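Local coordinates for peptidase M28 (Shewanella amazonensis SB2B, PDB 3IIB), which probably acts as a zinc-dependent carboxypeptidase or dipeptidase of the M28 family, carrying a pair of zinc ions and working as a homodimer, at residues 370-375 against 387-392; 324-329 against 435-440. One frame throughout, in Å; residues are numbered along the deposited sequence.

In the fold
Following the chain from its N terminus, the first of the four segments is strand 324-329, parallel to strand 247-257 in the large sheet. After strand 337-343, helix 346-355 and strand 365-366 the chain passes through loop 370-375 and reaches strand 387-392, the antiparallel partner of 337-343; contact 1 closes this short excursion by holding the loop against that strand. Helix 413-432 then leads to the tail 435-440, which returns to strand 324-329 in contact 2, closing a longer loop. Contact 1 is nested inside contact 2. The two meet where Ala388 N lies 3.1 Å from Ala327 O, a probable hydrogen bond between strands. Contact 1 lies toward the zinc site, contact 2 away from it.

Contact 1: residues 370-375 against 387-392; sequences KASGGP and VASLRQ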
ATOM      1  N   LYS A 370     -23.996  27.832  -1.111  1.00  7.70           N
ATOM      2  CA  LYS A 370     -24.160  27.037  -2.357  1.00  7.80           C
ATOM      3  C   LYS A 370     -23.833  25.560  -2.150  1.00  9.11           C
ATOM      4  O   LYS A 370     -23.523  24.850  -3.107  1.00  8.26           O
ATOM      5  CB  LYS A 370     -23.270  27.636  -3.457  1.00  9.33           C
ATOM      6  N   ALA A 371     -23.902  25.083  -0.909  1.00  7.15           N
ATOM      7  CA  ALA A 371     -23.580  23.661  -0.616  1.00  6.49           C
ATOM      8  C   ALA A 371     -24.484  22.671  -1.332  1.00  6.81           C
ATOM      9  O   ALA A 371     -25.702  22.853  -1.402  1.00  7.28           O
ATOM     10  CB  ALA A 371     -23.636  23.396   0.890  1.00  4.19           C
ATOM     11  N   SER A 372     -23.887  21.597  -1.809  1.00  8.36           N
ATOM     12  CA  SER A 372     -24.631  20.495  -2.394  0.60  8.30           C
ATOM     13  C   SER A 372     -25.194  19.557  -1.330  1.00  8.74           C
ATOM     14  O   SER A 372     -26.197  18.904  -1.561  1.00  9.16           O
ATOM     15  CB  SER A 372     -23.740  19.696  -3.350  0.60  9.28           C
ATOM     16  OG  SER A 372     -22.688  19.033  -2.670  0.60  6.46           O
ATOM     17  N   GLY A 373     -24.537  19.496  -0.179  1.00  7.05           N
ATOM     18  CA  GLY A 373     -24.752  18.449   0.783  1.00  5.19           C
ATOM     19  C   GLY A 373     -24.022  17.193   0.332  1.00  7.66           C
ATOM     20  O   GLY A 373     -23.706  17.001  -0.854  1.00  6.88           O
ATOM     21  N   GLY A 374     -23.770  16.319   1.284  1.00  5.86           N
ATOM     22  CA  GLY A 374     -23.147  15.033   0.990  1.00  6.07           C
ATOM     23  C   GLY A 374     -24.019  14.153   0.122  1.00  7.81           C
ATOM     24  O   GLY A 374     -25.181  14.439  -0.126  1.00  6.58           O
ATOM     25  N   PRO A 375     -23.436  13.075  -0.365  1.00  7.01           N
ATOM     26  CA  PRO A 375     -24.078  12.304  -1.407  1.00  7.78           C
ATOM     27  C   PRO A 375     -25.512  11.887  -1.114  1.00  7.19           C
ATOM     28  O   PRO A 375     -26.405  12.132  -1.928  1.00  8.88           O
ATOM     29  CB  PRO A 375     -23.176  11.072  -1.530  1.00  9.91           C
ATOM     30  CG  PRO A 375     -21.911  11.452  -0.981  1.00 13.02           C
ATOM     31  CD  PRO A 375     -22.082  12.592  -0.065  1.00  9.76           C
ATOM     32  N   VAL A 387     -29.640  22.069   3.550  1.00  4.04           N
ATOM     33  CA  VAL A 387     -28.554  21.208   3.892  1.00  2.67           C
ATOM     34  C   VAL A 387     -27.329  22.035   4.265  1.00  4.38           C
ATOM     35  O   VAL A 387     -27.297  23.236   4.051  1.00  4.37           O
ATOM     36  CB  VAL A 387     -28.177  20.214   2.737  1.00  2.50           C
ATOM     37  CG1 VAL A 387     -29.360  19.237   2.439  1.00  3.90           C
ATOM     38  CG2 VAL A 387     -27.670  20.952   1.486  1.00  4.26           C
ATOM     39  N   ALA A 388     -26.352  21.349   4.865  1.00  4.38           N
ATOM     40  CA  ALA A 388     -25.009  21.874   5.061  1.00  4.28           C
ATOM     41  C   ALA A 388     -23.991  20.854   4.559  1.00  5.62           C
ATOM     42  O   ALA A 388     -24.260  19.634   4.541  1.00  5.38           O
ATOM     43  CB  ALA A 388     -24.761  22.203   6.555  1.00  3.77           C
ATOM     44  N   SER A 389     -22.840  21.361   4.122  1.00  5.31           N
ATOM     45  CA  SER A 389     -21.676  20.538   3.790  1.00  6.00           C
ATOM     46  C   SER A 389     -20.590  20.942   4.773  1.00  4.06           C
ATOM     47  O   SER A 389     -20.062  22.072   4.736  1.00  3.76           O
ATOM     48  CB  SER A 389     -21.208  20.787   2.368  1.00  8.24           C
ATOM     49  OG  SER A 389     -22.086  20.207   1.411  1.00  8.29           O
ATOM     50  N   LEU A 390     -20.261  20.007   5.647  1.00  5.01           N
ATOM     51  CA  LEU A 390     -19.252  20.204   6.657  1.00  5.90           C
ATOM     52  C   LEU A 390     -17.971  19.648   6.024  1.00  7.04           C
ATOM     53  O   LEU A 390     -17.754  18.425   5.929  1.00  5.76           O
ATOM     54  CB  LEU A 390     -19.659  19.484   7.950  1.00  3.91           C
ATOM     55  CG  LEU A 390     -20.861  20.132   8.670  1.00  6.72           C
ATOM     56  CD1 LEU A 390     -22.172  19.494   8.167  1.00  8.57           C
ATOM     57  CD2 LEU A 390     -20.786  19.974  10.168  1.00  6.97           C
ATOM     58  N   ARG A 391     -17.141  20.570   5.561  1.00  5.81           N
ATOM     59  CA  ARG A 391     -16.070  20.228   4.621  1.00  6.68           C
ATOM     60  C   ARG A 391     -14.912  19.590   5.374  1.00  6.03           C
ATOM     61  O   ARG A 391     -14.307  20.236   6.209  1.00  5.16           O
ATOM     62  CB  ARG A 391     -15.578  21.487   3.943  1.00  5.72           C
ATOM     63  CG  ARG A 391     -16.644  22.239   3.125  1.00  7.39           C
ATOM     64  CD  ARG A 391     -17.133  21.433   1.937  1.00 10.38           C
ATOM     65  NE  ARG A 391     -18.058  22.204   1.097  1.00 10.17           N
ATOM     66  CZ  ARG A 391     -18.732  21.716   0.057  1.00 11.96           C
ATOM     67  NH1 ARG A 391     -18.620  20.425  -0.290  1.00 15.27           N
ATOM     68  NH2 ARG A 391     -19.540  22.519  -0.639  1.00 10.40           N
ATOM     69  N   GLN A 392     -14.578  18.340   5.024  1.00  4.21           N
ATOM     70  CA  GLN A 392     -13.445  17.630   5.603  1.00  7.00           C
ATOM     71  C   GLN A 392     -12.214  17.777   4.743  1.00  6.23           C
ATOM     72  O   GLN A 392     -12.335  17.827   3.527  1.00  8.27           O
ATOM     73  CB  GLN A 392     -13.747  16.145   5.693  1.00  6.19           C
ATOM     74  CG  GLN A 392     -14.860  15.790   6.672  1.00  5.62           C
ATOM     75  CD  GLN A 392     -15.078  14.327   6.749  1.00  7.38           C
ATOM     76  OE1 GLN A 392     -15.850  13.729   5.948  1.00  7.48           O
ATOM     77  NE2 GLN A 392     -14.384  13.699   7.679  1.00  6.47           N
TER
HETATM   78  O   HOH W   1     -21.053  21.639  -2.895  0.70  8.37           O
HETATM   79  O   HOH W   2     -19.763  19.155  -2.423  1.00 18.89           O
HETATM   80  O   HOH W   3     -23.537  17.120   3.999  1.00  4.95           O
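Ala371 rests its methyl against Ser389, with CB of Ala371 3.6 Å from OG of Ser389. A small side chain suits this buried spot, where the loop passes over strand 387-392 at a steep 82°. Next along, Ser372 meets the strand through water: its backbone N and Arg391 NH2 both donate to water 1, the arginine nitrogen at 2.9 Å. Water 2 accepts from Arg391 NH1 and, in the one of two serine conformers described here, donates to Ser372 OG, a link less certain for that reason. A serine suits because this hydroxyl also donates to Gly373 O. Both waters lie in plane at the guanidinium edge, while Ser389 CB sits over the centre of one face, 3.5 Å above the plane. The bend at chi2 (-65°) folds the arginine over Ser389, and its NE makes a salt bridge to Asp341. That aspartate belongs to strand 337-343, the antiparallel neighbour of 387-392 in a small sheet of the α/β zinc-exopeptidase fold. At Gly373 the backbone N gives a weak hydrogen bond to Ser389 OG, 3.0 Å long and bent. Glycine suits this place twice over: phi is positive, at 78°, and a CB would come within a tight 3.2 Å of Val387 CG2. Val387 CG2 packs on the backbone there, 3.8 Å from Gly373 N. Gly374 turns its N to water 3, which spans 2.8 Å to that nitrogen and donates to Ala388 O across a further 2.7 Å. The loop then enters Pro375, whose ring packs on Glu329 and on the zinc ligand Asp331.

Contact 2: residues 324-329 against 435-440; sequences HYIAAE and VELRPL
Tyr325 and Leu437 meet at about a right angle, the leucine methyl CD1 standing over one face of the phenol ring, 3.6 Å from its centroid in a CH-pi contact. This joins strand 324-329 of the α/β zinc-exopeptidase fold to the tail that follows helix 413-432. At the ring's edge Tyr325 OH donates a short hydrogen bond of 2.6 Å to Val435 O, arriving on a carbonyl lone pair (C=O...O angle 134°). Tyrosine suits the place because one side chain offers both an apolar face and a polar tip. Its CB starts away from the tail, but CG stands opposite the backbone N (chi1 -177°) and the ring swings back to reach it. A phenylalanine here would keep the face for Leu437, but Val435 O would probably be left without its hydroxyl donor. The same methyl, Leu437 CD1, touches Ile326 CD1 as well, 3.9 Å away.

Beside this apolar patch, Arg438 reaches across with its chain extended from CG to NE. Arg438 NH2 donates to His324 O over 2.9 Å, in the carbonyl plane and reasonably straight at 150°, though the oxygen sits slightly out of the guanidinium plane. Arg438 NE donates to water 4 at 2.8 Å, which lies near Tyr325 O, so an arginine suits: its several N-H groups reach one carbonyl directly and the other through water. Further out, Arg293 makes a cation-pi contact with Tyr325, and helix 346-355 backs Leu437 through Ala348 and Val352. Within the tail, Arg438 N donates to the anti lone pair of Glu436 OE2, 3.0 Å away.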
ATOM      1  N   HIS A 324     -38.271  18.518   7.748  1.00  5.13           N
ATOM      2  CA  HIS A 324     -36.820  18.360   7.862  1.00  3.87           C
ATOM      3  C   HIS A 324     -36.210  19.741   7.928  1.00  5.08           C
ATOM      4  O   HIS A 324     -36.301  20.510   6.979  1.00  7.97           O
ATOM      5  CB  HIS A 324     -36.229  17.580   6.698  1.00  3.78           C
ATOM      6  CG  HIS A 324     -36.407  16.113   6.831  1.00  3.72           C
ATOM      7  ND1 HIS A 324     -37.652  15.535   6.982  1.00  5.34           N
ATOM      8  CD2 HIS A 324     -35.506  15.106   6.907  1.00  7.40           C
ATOM      9  CE1 HIS A 324     -37.505  14.231   7.107  1.00  9.27           C
ATOM     10  NE2 HIS A 324     -36.215  13.943   7.083  1.00 10.70           N
ATOM     11  N   TYR A 325     -35.678  20.102   9.071  1.00  2.71           N
ATOM     12  CA  TYR A 325     -35.145  21.442   9.254  1.00  2.11           C
ATOM     13  C   TYR A 325     -33.873  21.627   8.410  1.00  5.12           C
ATOM     14  O   TYR A 325     -33.741  22.604   7.675  1.00  4.14           O
ATOM     15  CB  TYR A 325     -34.887  21.662  10.736  1.00  5.51           C
ATOM     16  CG  TYR A 325     -34.388  23.051  11.072  1.00  5.05           C
ATOM     17  CD1 TYR A 325     -35.180  24.181  10.852  1.00  5.04           C
ATOM     18  CD2 TYR A 325     -33.145  23.223  11.649  1.00  2.89           C
ATOM     19  CE1 TYR A 325     -34.702  25.458  11.178  1.00  6.62           C
ATOM     20  CE2 TYR A 325     -32.655  24.510  11.948  1.00  2.97           C
ATOM     21  CZ  TYR A 325     -33.449  25.582  11.740  1.00  2.00           C
ATOM     22  OH  TYR A 325     -32.926  26.820  12.045  1.00  4.73           O
ATOM     23  N   ILE A 326     -32.940  20.683   8.540  1.00  3.83           N
ATOM     24  CA  ILE A 326     -31.682  20.699   7.805  1.00  4.89           C
ATOM     25  C   ILE A 326     -31.151  19.302   7.801  1.00  4.28           C
ATOM     26  O   ILE A 326     -31.433  18.525   8.727  1.00  5.09           O
ATOM     27  CB  ILE A 326     -30.673  21.680   8.421  1.00  5.14           C
ATOM     28  CG1 ILE A 326     -29.492  21.919   7.464  1.00  4.61           C
ATOM     29  CG2 ILE A 326     -30.184  21.167   9.779  1.00  4.78           C
ATOM     30  CD1 ILE A 326     -28.787  23.294   7.680  1.00  3.05           C
ATOM     31  N   ALA A 327     -30.402  18.970   6.761  1.00  3.09           N
ATOM     32  CA  ALA A 327     -29.748  17.677   6.637  1.00  3.81           C
ATOM     33  C   ALA A 327     -28.263  17.829   6.303  1.00  5.29           C
ATOM     34  O   ALA A 327     -27.914  18.745   5.582  1.00  3.82           O
ATOM     35  CB  ALA A 327     -30.424  16.854   5.520  1.00  2.59           C
ATOM     36  N   ALA A 328     -27.414  16.917   6.803  1.00  4.45           N
ATOM     37  CA  ALA A 328     -25.966  16.898   6.519  1.00  3.36           C
ATOM     38  C   ALA A 328     -25.461  15.481   6.609  1.00  5.02           C
ATOM     39  O   ALA A 328     -26.057  14.653   7.306  1.00  4.89           O
ATOM     40  CB  ALA A 328     -25.150  17.806   7.467  1.00  2.00           C
ATOM     41  N   GLU A 329     -24.400  15.196   5.871  1.00  5.51           N
ATOM     42  CA  GLU A 329     -23.812  13.856   5.841  1.00  5.05           C
ATOM     43  C   GLU A 329     -22.290  13.905   5.906  1.00  5.80           C
ATOM     44  O   GLU A 329     -21.663  14.695   5.200  1.00  7.03           O
ATOM     45  CB  GLU A 329     -24.219  13.102   4.597  1.00  5.47           C
ATOM     46  CG  GLU A 329     -23.534  11.757   4.497  1.00  8.41           C
ATOM     47  CD  GLU A 329     -24.031  10.871   3.359  1.00  5.66           C
ATOM     48  OE1 GLU A 329     -24.113  11.379   2.224  1.00  6.47           O
ATOM     49  OE2 GLU A 329     -24.340   9.664   3.617  1.00  6.81           O
ATOM     50  N   VAL A 435     -33.666  30.137  13.584  1.00  5.35           N
ATOM     51  CA  VAL A 435     -33.547  30.707  12.257  1.00  6.03           C
ATOM     52  C   VAL A 435     -34.489  29.990  11.298  1.00  4.60           C
ATOM     53  O   VAL A 435     -34.535  28.756  11.241  1.00  5.20           O
ATOM     54  CB  VAL A 435     -32.077  30.636  11.728  1.00  3.88           C
ATOM     55  CG1 VAL A 435     -31.943  31.354  10.375  1.00  4.47           C
ATOM     56  CG2 VAL A 435     -31.102  31.238  12.806  1.00  2.04           C
ATOM     57  N   GLU A 436     -35.175  30.784  10.483  1.00  3.77           N
ATOM     58  CA  GLU A 436     -35.972  30.245   9.400  1.00  4.09           C
ATOM     59  C   GLU A 436     -35.068  29.955   8.227  1.00  4.35           C
ATOM     60  O   GLU A 436     -34.480  30.862   7.667  1.00  4.43           O
ATOM     61  CB  GLU A 436     -37.117  31.209   9.020  1.00  3.41           C
ATOM     62  CG  GLU A 436     -37.875  30.751   7.806  1.00  6.02           C
ATOM     63  CD  GLU A 436     -38.475  29.374   8.016  1.00  6.35           C
ATOM     64  OE1 GLU A 436     -39.308  29.243   8.926  1.00  9.30           O
ATOM     65  OE2 GLU A 436     -38.102  28.443   7.263  1.00  6.53           O
ATOM     66  N   LEU A 437     -34.966  28.689   7.837  1.00  6.75           N
ATOM     67  CA  LEU A 437     -34.028  28.278   6.796  1.00  4.71           C
ATOM     68  C   LEU A 437     -34.607  28.226   5.368  1.00  6.43           C
ATOM     69  O   LEU A 437     -33.867  28.070   4.393  1.00  4.75           O
ATOM     70  CB  LEU A 437     -33.378  26.932   7.151  1.00  3.84           C
ATOM     71  CG  LEU A 437     -32.630  26.817   8.486  1.00  4.28           C
ATOM     72  CD1 LEU A 437     -31.978  25.413   8.519  1.00  2.58           C
ATOM     73  CD2 LEU A 437     -31.588  27.972   8.638  1.00  2.10           C
ATOM     74  N   ARG A 438     -35.912  28.387   5.250  1.00  4.89           N
ATOM     75  CA  ARG A 438     -36.599  28.250   3.992  1.00  5.23           C
ATOM     76  C   ARG A 438     -37.213  29.623   3.610  1.00  7.32           C
ATOM     77  O   ARG A 438     -37.420  30.501   4.473  1.00  8.11           O
ATOM     78  CB  ARG A 438     -37.676  27.174   4.136  1.00  7.80           C
ATOM     79  CG  ARG A 438     -37.143  25.792   4.394  1.00  4.90           C
ATOM     80  CD  ARG A 438     -38.263  24.838   4.519  1.00  8.45           C
ATOM     81  NE  ARG A 438     -37.777  23.492   4.827  1.00  6.44           N
ATOM     82  CZ  ARG A 438     -38.179  22.384   4.213  1.00  3.76           C
ATOM     83  NH1 ARG A 438     -39.107  22.444   3.276  1.00  5.21           N
ATOM     84  NH2 ARG A 438     -37.644  21.219   4.522  1.00  4.84           N
ATOM     85  N   PRO A 439     -37.517  29.822   2.330  1.00  4.58           N
ATOM     86  CA  PRO A 439     -37.271  28.948   1.214  1.00  8.04           C
ATOM     87  C   PRO A 439     -35.847  29.035   0.704  1.00  8.35           C
ATOM     88  O   PRO A 439     -35.192  30.075   0.829  1.00  6.53           O
ATOM     89  CB  PRO A 439     -38.220  29.498   0.152  1.00 10.64           C
ATOM     90  CG  PRO A 439     -38.184  30.967   0.376  1.00 11.31           C
ATOM     91  CD  PRO A 439     -38.115  31.098   1.887  1.00  9.71           C
ATOM     92  N   LEU A 440     -35.364  27.951   0.095  1.00  9.87           N
ATOM     93  CA  LEU A 440     -34.055  27.953  -0.544  1.00  9.07           C
ATOM     94  C   LEU A 440     -34.097  28.821  -1.784  1.00 10.79           C
ATOM     95  O   LEU A 440     -35.053  28.733  -2.559  1.00 12.43           O
ATOM     96  CB  LEU A 440     -33.663  26.532  -0.974  1.00 10.45           C
ATOM     97  CG  LEU A 440     -33.585  25.488   0.127  1.00  7.69           C
ATOM     98  CD1 LEU A 440     -32.972  24.121  -0.385  1.00  2.87           C
ATOM     99  CD2 LEU A 440     -32.804  26.046   1.287  1.00  4.95           C
TER
HETATM  100  O   HOH W   4     -36.254  23.947   7.190  1.00  4.83           O